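Long-range contacts in minor capsid protein (Cafeteriavirus-dependent mavirus, PDB 6G42), which forms the penton of the virophage capsid, a single jelly-roll protein that assembles as a pentamer, probably to close the icosahedral vertices: residues 49-54 / 299-304; 5-10 / 42-47; 207-212 / 272-277. One frame throughout, in Å; residues are numbered along the deposited sequence.

Interaction 1: residues 49-54 / 299-304; sequences YLLIVE and LKLLFE
Strands 49-54 and 299-304 run antiparallel, their axes 4.6 Å apart at an angle of 161°, with L50 facing E304 and I52 facing L302 in hydrogen-bonded pairs, L51 facing F303 and V53 facing L301 in non-hydrogen-bonded ones. The bond from L50 N to E304 O spans 2.8 Å and is almost straight at the hydrogen, though the donor is tilted from the carbonyl plane; at the far end, E54 N to K300 O is weak. On the face that carries L51, V53, L301 and F303 the side chains that meet are apolar. L51, its CG swung opposite the backbone nitrogen (chi1 168°), lays CD1 over one face of the F303 ring, 4.1 Å from the centroid, in a CH-pi contact displaced toward the rim. Next to it V53 CG2 lies 3.8 Å from L301 CD2, the two side chains running alongside each other. On the reverse face, I52 CG2 rests 3.7 Å from L302 CB, and E304 stretches outward, its carboxylate held by Y262 and K6. Y49 reaches F303 CB with CD2, its side chain at about a right angle to that of F303. L301 also touches F273 and L275 of strand 272-281, so the L51 face is turned to the opposing sheet. These are the two central strands of a four-stranded sheet of the jelly roll.

Interaction 2: residues 5-10 / 42-47; sequences MKQYIW and ILDPDK
In this part of the jelly roll the N-terminal residues 5-7 and the first residues of strand 8-15, outermost within the subunit, meet the loop 42-47 that leads into strand 49-62, without any hydrogen bond between the segments. On the strand's far side a second subunit continues the bonding, its N264 and Y262 reaching the backbone of Y8 and the W10 indole. The apolar end is made by I9, whose CD1 comes 4.0 Å from L43 CD2, the two side chains meeting at a slant; the same methyl lies equally close to I42 O. Toward the terminus, Q7 is stretched out (chi1 -157°, chi2 179°) and brings its amide up to the loop. Its OE1 lies 3.5 Å from K47 CD, on the aliphatic part of a lysine that crosses it at about a right angle. The D44 carboxylate stands 79° from the amide plane, and Q7 NE2 stays 4.0 Å from D44 OD1. Q7 OE1 is hydrogen-bonded to the Y49 hydroxyl, which also bonds D44 N and bridges the N-terminal segment and the loop. K47 NZ approaches M5 O at 3.1 Å, but at a poor angle. The chemistry is therefore loose polar neighbours at one end and an apolar touch at the other, with part of the directional bonding coming from Y49.

Interaction 3: residues 207-212 / 272-277; sequences ESNDLP and RFNLSF
E207 and S276 form an antiparallel hydrogen-bonded pair, E207 N to S276 O at 2.9 Å and S276 N to E207 O at 3.0 Å, and there the regular pairing of the two segments stops. Beyond it the segment 208-212 leaves the strand, and side chains take over from the backbone. S208 turns its hydroxyl anti to its own nitrogen (chi1 179°), which aims OG at strand 272-277: it donates to N274 O across 2.7 Å, in the plane of that carbonyl. The same oxygen accepts from L211 N, three residues on, in an ST motif, so a single buried hydroxyl both closes the turn and ties it to the strand. D210 engages the N-H of N274. Its CG sits between the backbone nitrogen and the carbonyl carbon (chi1 63°), and this folds the carboxylate back over the strand, where OD1 accepts a hydrogen bond from N274 N at 2.8 Å through its syn lone pair. The arrangement is a loop that leaves strand 201-207 but stays bound to its neighbour 272-281 in the jelly roll, the turn continuing the grip once the strand has ended. N274 CB lies against D210 OD1, while ND2 bonds to D35 and S33. Toward the interior, L211 and F273 run side by side. The leucine presses CD1 onto one face of the F273 ring, 3.8 Å from the centroid and 16° off the normal, a CH-pi contact, while L275 CD2 meets the edge of that ring in its plane. E207, extended beyond CG, lies on the same face as S276 with CG 4.2 Å from S276 OG, and its carboxylate finds weak partners in K286 and T278.

In the fold
Strand 8-15 of interaction 2 borders 296-305 of interaction 1 in one sheet; interaction 3 belongs to the facing sheet. Interaction 1 is the most buried, and its inward side chains meet interaction 3 directly, L51 against L211 and L299 against F277 and L275. Interaction 2 lies toward the surface, tied to interaction 1 through K6 and Q7, and touches interaction 3 through I42 on F273. The chemistry follows place: main-chain bonding with apolar packing in interaction 1, a short backbone pair continued by side-chain-to-backbone bonds and a CH-pi contact in interaction 3, loose polar proximity in interaction 2. Interactions 1 and 2 also face a second subunit; no other chain touches interaction 3.

Interaction 1: residues 49-54 / 299-304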
loop_
_atom_site.group_PDB
_atom_site.type_symbol
_atom_site.label_atom_id
_atom_site.label_comp_id
_atom_site.label_asym_id
_atom_site.label_seq_id
_atom_site.Cartn_x
_atom_site.Cartn_y
_atom_site.Cartn_z
ATOM N N TYR C 49 21.071 2.980 -29.328
ATOM C CA TYR C 49 19.818 2.751 -28.602
ATOM C C TYR C 49 19.947 1.843 -27.385
ATOM O O TYR C 49 20.782 0.940 -27.344
ATOM C CB TYR C 49 18.782 2.136 -29.532
ATOM C CG TYR C 49 18.356 3.038 -30.657
ATOM C CD1 TYR C 49 19.108 3.125 -31.826
ATOM C CD2 TYR C 49 17.195 3.803 -30.563
ATOM C CE1 TYR C 49 18.718 3.950 -32.871
ATOM C CE2 TYR C 49 16.793 4.631 -31.604
ATOM C CZ TYR C 49 17.558 4.700 -32.757
ATOM O OH TYR C 49 17.168 5.511 -33.792
ATOM N N LEU C 50 19.090 2.109 -26.402
ATOM C CA LEU C 50 18.843 1.212 -25.283
ATOM C C LEU C 50 17.481 0.570 -25.493
ATOM O O LEU C 50 16.601 1.184 -26.079
ATOM C CB LEU C 50 18.841 1.991 -23.971
ATOM C CG LEU C 50 20.112 2.759 -23.614
ATOM C CD1 LEU C 50 19.860 3.612 -22.381
ATOM C CD2 LEU C 50 21.282 1.813 -23.378
ATOM N N LEU C 51 17.325 -0.660 -25.017
ATOM C CA LEU C 51 16.047 -1.374 -25.027
ATOM C C LEU C 51 15.547 -1.586 -23.597
ATOM O O LEU C 51 16.289 -2.083 -22.738
ATOM C CB LEU C 51 16.202 -2.737 -25.698
ATOM C CG LEU C 51 15.043 -3.735 -25.556
ATOM C CD1 LEU C 51 13.798 -3.240 -26.275
ATOM C CD2 LEU C 51 15.465 -5.079 -26.103
ATOM N N ILE C 52 14.279 -1.245 -23.370
ATOM C CA ILE C 52 13.589 -1.544 -22.108
ATOM C C ILE C 52 12.175 -2.051 -22.387
ATOM O O ILE C 52 11.469 -1.515 -23.251
ATOM C CB ILE C 52 13.572 -0.328 -21.145
ATOM C CG1 ILE C 52 12.903 -0.686 -19.818
ATOM C CG2 ILE C 52 12.875 0.883 -21.756
ATOM C CD1 ILE C 52 13.294 0.250 -18.694
ATOM N N VAL C 53 11.786 -3.104 -21.665
ATOM C CA VAL C 53 10.436 -3.649 -21.726
ATOM C C VAL C 53 9.573 -2.793 -20.803
ATOM O O VAL C 53 9.649 -2.925 -19.581
ATOM C CB VAL C 53 10.407 -5.137 -21.303
ATOM C CG1 VAL C 53 8.985 -5.704 -21.327
ATOM C CG2 VAL C 53 11.316 -5.955 -22.215
ATOM N N GLU C 54 8.774 -1.908 -21.400
ATOM C CA GLU C 54 7.876 -1.013 -20.659
ATOM C C GLU C 54 6.753 -1.784 -19.936
ATOM O O GLU C 54 6.502 -1.561 -18.751
ATOM C CB GLU C 54 7.273 0.019 -21.623
ATOM C CG GLU C 54 6.290 1.034 -21.024
ATOM C CD GLU C 54 6.939 2.079 -20.128
ATOM O OE1 GLU C 54 8.195 2.159 -20.083
ATOM O OE2 GLU C 54 6.178 2.835 -19.470
ATOM N N LEU C 299 2.341 -6.799 -24.957
ATOM C CA LEU C 299 3.778 -6.560 -24.880
ATOM C C LEU C 299 4.118 -5.195 -25.464
ATOM O O LEU C 299 3.664 -4.853 -26.550
ATOM C CB LEU C 299 4.491 -7.668 -25.657
ATOM C CG LEU C 299 6.011 -7.797 -25.588
ATOM C CD1 LEU C 299 6.403 -9.267 -25.607
ATOM C CD2 LEU C 299 6.685 -7.065 -26.741
ATOM N N LYS C 300 4.905 -4.414 -24.737
ATOM C CA LYS C 300 5.282 -3.071 -25.175
ATOM C C LYS C 300 6.773 -2.858 -24.925
ATOM O O LYS C 300 7.246 -3.007 -23.797
ATOM C CB LYS C 300 4.447 -2.018 -24.445
ATOM C CG LYS C 300 4.438 -0.646 -25.112
ATOM C CD LYS C 300 3.269 0.210 -24.624
ATOM C CE LYS C 300 2.929 1.353 -25.573
ATOM N NZ LYS C 300 3.398 2.666 -25.060
ATOM N N LEU C 301 7.499 -2.533 -25.992
ATOM C CA LEU C 301 8.939 -2.318 -25.941
ATOM C C LEU C 301 9.254 -0.849 -26.197
ATOM O O LEU C 301 8.495 -0.150 -26.872
ATOM C CB LEU C 301 9.631 -3.178 -26.998
ATOM C CG LEU C 301 9.353 -4.680 -26.983
ATOM C CD1 LEU C 301 9.966 -5.322 -28.210
ATOM C CD2 LEU C 301 9.900 -5.340 -25.729
ATOM N N LEU C 302 10.373 -0.387 -25.651
ATOM C CA LEU C 302 10.856 0.969 -25.899
ATOM C C LEU C 302 12.304 0.935 -26.366
ATOM O O LEU C 302 13.173 0.413 -25.662
ATOM C CB LEU C 302 10.748 1.826 -24.635
ATOM C CG LEU C 302 11.406 3.212 -24.682
ATOM C CD1 LEU C 302 10.798 4.073 -25.784
ATOM C CD2 LEU C 302 11.301 3.906 -23.334
ATOM N N PHE C 303 12.547 1.489 -27.552
ATOM C CA PHE C 303 13.899 1.760 -28.024
ATOM C C PHE C 303 14.171 3.242 -27.773
ATOM O O PHE C 303 13.567 4.112 -28.407
ATOM C CB PHE C 303 14.049 1.376 -29.496
ATOM C CG PHE C 303 13.840 -0.095 -29.753
ATOM C CD1 PHE C 303 14.887 -1.000 -29.596
ATOM C CD2 PHE C 303 12.588 -0.582 -30.130
ATOM C CE1 PHE C 303 14.694 -2.356 -29.822
ATOM C CE2 PHE C 303 12.387 -1.936 -30.355
ATOM C CZ PHE C 303 13.441 -2.825 -30.202
ATOM N N GLU C 304 15.051 3.505 -26.810
ATOM C CA GLU C 304 15.379 4.855 -26.349
ATOM C C GLU C 304 16.800 5.218 -26.797
ATOM O O GLU C 304 17.770 4.542 -26.424
ATOM C CB GLU C 304 15.263 4.907 -24.821
ATOM C CG GLU C 304 15.459 6.281 -24.197
ATOM C CD GLU C 304 15.445 6.246 -22.674
ATOM O OE1 GLU C 304 14.581 5.552 -22.092
ATOM O OE2 GLU C 304 16.305 6.915 -22.051
#

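Interaction 2: residues 5-10 / 42-47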
loop_
_atom_site.group_PDB
_atom_site.type_symbol
_atom_site.label_atom_id
_atom_site.label_comp_id
_atom_site.label_asym_id
_atom_site.label_seq_id
_atom_site.Cartn_x
_atom_site.Cartn_y
_atom_site.Cartn_z
ATOM N N MET C 5 18.004 16.119 -30.340
ATOM C CA MET C 5 16.817 15.248 -30.610
ATOM C C MET C 5 17.020 13.823 -30.061
ATOM O O MET C 5 17.552 12.945 -30.748
ATOM C CB MET C 5 16.492 15.225 -32.119
ATOM C CG MET C 5 15.222 14.466 -32.510
ATOM S SD MET C 5 13.673 15.292 -32.079
ATOM C CE MET C 5 13.266 16.104 -33.627
ATOM N N LYS C 6 16.603 13.626 -28.810
ATOM C CA LYS C 6 16.468 12.298 -28.201
ATOM C C LYS C 6 15.207 11.624 -28.748
ATOM O O LYS C 6 14.168 12.272 -28.882
ATOM C CB LYS C 6 16.361 12.433 -26.684
ATOM C CG LYS C 6 16.464 11.129 -25.907
ATOM C CD LYS C 6 16.260 11.380 -24.416
ATOM C CE LYS C 6 17.185 10.549 -23.536
ATOM N NZ LYS C 6 16.869 9.100 -23.599
ATOM N N GLN C 7 15.296 10.326 -29.034
ATOM C CA GLN C 7 14.246 9.605 -29.765
ATOM C C GLN C 7 13.621 8.483 -28.931
ATOM O O GLN C 7 14.335 7.693 -28.309
ATOM C CB GLN C 7 14.824 9.025 -31.061
ATOM C CG GLN C 7 13.792 8.758 -32.152
ATOM C CD GLN C 7 14.405 8.202 -33.430
ATOM O OE1 GLN C 7 15.464 7.577 -33.404
ATOM N NE2 GLN C 7 13.730 8.418 -34.559
ATOM N N TYR C 8 12.287 8.429 -28.941
ATOM C CA TYR C 8 11.501 7.356 -28.316
ATOM C C TYR C 8 10.770 6.586 -29.414
ATOM O O TYR C 8 9.888 7.135 -30.074
ATOM C CB TYR C 8 10.478 7.925 -27.320
ATOM C CG TYR C 8 11.095 8.484 -26.056
ATOM C CD1 TYR C 8 11.674 9.752 -26.041
ATOM C CD2 TYR C 8 11.110 7.744 -24.877
ATOM C CE1 TYR C 8 12.252 10.263 -24.891
ATOM C CE2 TYR C 8 11.680 8.249 -23.718
ATOM C CZ TYR C 8 12.250 9.506 -23.730
ATOM O OH TYR C 8 12.815 10.003 -22.581
ATOM N N ILE C 9 11.152 5.327 -29.609
ATOM C CA ILE C 9 10.508 4.448 -30.587
ATOM C C ILE C 9 9.816 3.345 -29.788
ATOM O O ILE C 9 10.462 2.642 -29.010
ATOM C CB ILE C 9 11.523 3.881 -31.622
ATOM C CG1 ILE C 9 12.198 5.022 -32.394
ATOM C CG2 ILE C 9 10.839 2.952 -32.618
ATOM C CD1 ILE C 9 13.393 4.596 -33.224
ATOM N N TRP C 10 8.507 3.219 -29.993
ATOM C CA TRP C 10 7.652 2.292 -29.251
ATOM C C TRP C 10 7.179 1.185 -30.169
ATOM O O TRP C 10 6.747 1.458 -31.287
ATOM C CB TRP C 10 6.409 3.010 -28.720
ATOM C CG TRP C 10 6.689 4.104 -27.741
ATOM C CD1 TRP C 10 6.764 5.439 -28.010
ATOM C CD2 TRP C 10 6.919 3.962 -26.342
ATOM N NE1 TRP C 10 7.031 6.139 -26.865
ATOM C CE2 TRP C 10 7.128 5.258 -25.821
ATOM C CE3 TRP C 10 6.978 2.864 -25.472
ATOM C CZ2 TRP C 10 7.388 5.494 -24.464
ATOM C CZ3 TRP C 10 7.232 3.093 -24.116
ATOM C CH2 TRP C 10 7.438 4.403 -23.630
ATOM N N ILE C 42 13.769 -0.826 -38.252
ATOM C CA ILE C 42 13.104 -0.264 -37.073
ATOM C C ILE C 42 13.835 0.976 -36.539
ATOM O O ILE C 42 13.195 1.983 -36.221
ATOM C CB ILE C 42 12.973 -1.336 -35.963
ATOM C CG1 ILE C 42 12.132 -2.518 -36.466
ATOM C CG2 ILE C 42 12.332 -0.757 -34.706
ATOM C CD1 ILE C 42 12.390 -3.817 -35.738
ATOM N N LEU C 43 15.163 0.888 -36.456
ATOM C CA LEU C 43 16.020 1.935 -35.873
ATOM C C LEU C 43 16.808 2.731 -36.929
ATOM O O LEU C 43 17.034 2.254 -38.047
ATOM C CB LEU C 43 17.002 1.294 -34.889
ATOM C CG LEU C 43 16.399 0.413 -33.790
ATOM C CD1 LEU C 43 17.487 -0.365 -33.066
ATOM C CD2 LEU C 43 15.595 1.250 -32.810
ATOM N N ASP C 44 17.219 3.946 -36.562
ATOM C CA ASP C 44 18.122 4.755 -37.397
ATOM C C ASP C 44 19.540 4.182 -37.323
ATOM O O ASP C 44 19.959 3.723 -36.254
ATOM C CB ASP C 44 18.176 6.219 -36.930
ATOM C CG ASP C 44 16.847 6.946 -37.067
ATOM O OD1 ASP C 44 15.791 6.286 -37.177
ATOM O OD2 ASP C 44 16.863 8.198 -37.052
ATOM N N PRO C 45 20.284 4.202 -38.449
ATOM C CA PRO C 45 21.685 3.760 -38.401
ATOM C C PRO C 45 22.646 4.753 -37.725
ATOM O O PRO C 45 23.685 4.335 -37.221
ATOM C CB PRO C 45 22.043 3.563 -39.876
ATOM C CG PRO C 45 21.127 4.471 -40.615
ATOM C CD PRO C 45 19.858 4.540 -39.821
ATOM N N ASP C 46 22.297 6.039 -37.704
ATOM C CA ASP C 46 23.173 7.081 -37.140
ATOM C C ASP C 46 23.185 7.192 -35.607
ATOM O O ASP C 46 24.054 7.878 -35.060
ATOM C CB ASP C 46 22.819 8.453 -37.735
ATOM C CG ASP C 46 23.088 8.539 -39.240
ATOM O OD1 ASP C 46 23.878 7.733 -39.781
ATOM O OD2 ASP C 46 22.506 9.434 -39.887
ATOM N N LYS C 47 22.243 6.532 -34.925
ATOM C CA LYS C 47 22.099 6.630 -33.457
ATOM C C LYS C 47 22.406 5.316 -32.732
ATOM O O LYS C 47 22.433 4.247 -33.342
ATOM C CB LYS C 47 20.682 7.077 -33.094
ATOM C CG LYS C 47 20.281 8.438 -33.647
ATOM C CD LYS C 47 18.782 8.657 -33.515
ATOM C CE LYS C 47 18.309 9.953 -34.158
ATOM N NZ LYS C 47 18.075 11.028 -33.155
#

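Interaction 3: residues 207-212 / 272-277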
loop_
_atom_site.group_PDB
_atom_site.type_symbol
_atom_site.label_atom_id
_atom_site.label_comp_id
_atom_site.label_asym_id
_atom_site.label_seq_id
_atom_site.Cartn_x
_atom_site.Cartn_y
_atom_site.Cartn_z
ATOM N N GLU C 207 13.104 -13.613 -23.571
ATOM C CA GLU C 207 14.392 -13.818 -24.270
ATOM C C GLU C 207 14.254 -13.812 -25.800
ATOM O O GLU C 207 13.147 -13.922 -26.341
ATOM C CB GLU C 207 15.101 -15.096 -23.777
ATOM C CG GLU C 207 14.262 -16.367 -23.725
ATOM C CD GLU C 207 14.985 -17.537 -23.062
ATOM O OE1 GLU C 207 15.801 -17.325 -22.135
ATOM O OE2 GLU C 207 14.728 -18.690 -23.455
ATOM N N SER C 208 15.399 -13.665 -26.469
ATOM C CA SER C 208 15.480 -13.572 -27.929
ATOM C C SER C 208 16.742 -14.248 -28.451
ATOM O O SER C 208 17.837 -13.962 -27.969
ATOM C CB SER C 208 15.493 -12.108 -28.363
ATOM O OG SER C 208 15.602 -11.997 -29.774
ATOM N N ASN C 209 16.587 -15.122 -29.444
ATOM C CA ASN C 209 17.742 -15.783 -30.089
ATOM C C ASN C 209 18.436 -14.946 -31.183
ATOM O O ASN C 209 19.600 -15.203 -31.492
ATOM C CB ASN C 209 17.387 -17.193 -30.613
ATOM C CG ASN C 209 16.166 -17.213 -31.526
ATOM O OD1 ASN C 209 15.780 -16.197 -32.103
ATOM N ND2 ASN C 209 15.547 -18.384 -31.652
ATOM N N ASP C 210 17.739 -13.959 -31.752
ATOM C CA ASP C 210 18.269 -13.177 -32.897
ATOM C C ASP C 210 18.196 -11.627 -32.821
ATOM O O ASP C 210 18.485 -10.948 -33.816
ATOM C CB ASP C 210 17.607 -13.667 -34.191
ATOM C CG ASP C 210 16.101 -13.438 -34.214
ATOM O OD1 ASP C 210 15.508 -13.144 -33.149
ATOM O OD2 ASP C 210 15.508 -13.563 -35.310
ATOM N N LEU C 211 17.825 -11.068 -31.667
ATOM C CA LEU C 211 17.854 -9.613 -31.472
ATOM C C LEU C 211 19.279 -9.199 -31.117
ATOM O O LEU C 211 19.823 -9.708 -30.139
ATOM C CB LEU C 211 16.910 -9.185 -30.346
ATOM C CG LEU C 211 16.815 -7.684 -30.019
ATOM C CD1 LEU C 211 16.174 -6.889 -31.144
ATOM C CD2 LEU C 211 16.025 -7.482 -28.739
ATOM N N PRO C 212 19.892 -8.285 -31.903
ATOM C CA PRO C 212 21.249 -7.844 -31.563
ATOM C C PRO C 212 21.261 -6.963 -30.306
ATOM O O PRO C 212 21.210 -5.728 -30.378
ATOM C CB PRO C 212 21.709 -7.097 -32.819
ATOM C CG PRO C 212 20.454 -6.639 -33.470
ATOM C CD PRO C 212 19.413 -7.671 -33.158
ATOM N N ARG C 272 13.860 -7.789 -38.319
ATOM C CA ARG C 272 12.983 -8.695 -37.607
ATOM C C ARG C 272 13.724 -9.374 -36.459
ATOM O O ARG C 272 14.956 -9.456 -36.461
ATOM C CB ARG C 272 12.431 -9.752 -38.573
ATOM C CG ARG C 272 13.477 -10.659 -39.202
ATOM C CD ARG C 272 12.926 -11.433 -40.389
ATOM N NE ARG C 272 12.091 -12.567 -39.994
ATOM C CZ ARG C 272 11.537 -13.437 -40.841
ATOM N NH1 ARG C 272 11.709 -13.319 -42.159
ATOM N NH2 ARG C 272 10.796 -14.438 -40.368
ATOM N N PHE C 273 12.957 -9.850 -35.484
ATOM C CA PHE C 273 13.498 -10.637 -34.374
ATOM C C PHE C 273 12.404 -11.436 -33.682
ATOM O O PHE C 273 11.217 -11.198 -33.893
ATOM C CB PHE C 273 14.239 -9.747 -33.360
ATOM C CG PHE C 273 13.392 -8.651 -32.766
ATOM C CD1 PHE C 273 13.252 -7.431 -33.420
ATOM C CD2 PHE C 273 12.756 -8.826 -31.542
ATOM C CE1 PHE C 273 12.485 -6.414 -32.877
ATOM C CE2 PHE C 273 11.987 -7.813 -30.993
ATOM C CZ PHE C 273 11.849 -6.605 -31.663
ATOM N N ASN C 274 12.838 -12.384 -32.861
ATOM C CA ASN C 274 11.956 -13.263 -32.106
ATOM C C ASN C 274 11.939 -12.851 -30.632
ATOM O O ASN C 274 12.963 -12.440 -30.084
ATOM C CB ASN C 274 12.441 -14.705 -32.224
ATOM C CG ASN C 274 11.465 -15.697 -31.628
ATOM O OD1 ASN C 274 11.659 -16.181 -30.507
ATOM N ND2 ASN C 274 10.396 -15.990 -32.362
ATOM N N LEU C 275 10.765 -12.955 -30.013
ATOM C CA LEU C 275 10.617 -12.841 -28.560
ATOM C C LEU C 275 9.872 -14.075 -28.078
ATOM O O LEU C 275 8.903 -14.501 -28.714
ATOM C CB LEU C 275 9.818 -11.596 -28.169
ATOM C CG LEU C 275 10.405 -10.238 -28.544
ATOM C CD1 LEU C 275 9.391 -9.136 -28.299
ATOM C CD2 LEU C 275 11.669 -9.965 -27.758
ATOM N N SER C 276 10.324 -14.640 -26.957
ATOM C CA SER C 276 9.606 -15.729 -26.296
ATOM C C SER C 276 9.672 -15.603 -24.784
ATOM O O SER C 276 10.631 -15.059 -24.243
ATOM C CB SER C 276 10.138 -17.098 -26.744
ATOM O OG SER C 276 11.544 -17.103 -26.809
ATOM N N PHE C 277 8.637 -16.125 -24.123
ATOM C CA PHE C 277 8.504 -16.108 -22.665
ATOM C C PHE C 277 8.930 -17.451 -22.057
ATOM O O PHE C 277 8.504 -18.517 -22.506
ATOM C CB PHE C 277 7.060 -15.772 -22.265
ATOM C CG PHE C 277 6.703 -14.317 -22.435
ATOM C CD1 PHE C 277 6.437 -13.789 -23.700
ATOM C CD2 PHE C 277 6.637 -13.470 -21.334
ATOM C CE1 PHE C 277 6.113 -12.448 -23.857
ATOM C CE2 PHE C 277 6.309 -12.130 -21.486
ATOM C CZ PHE C 277 6.044 -11.616 -22.744
#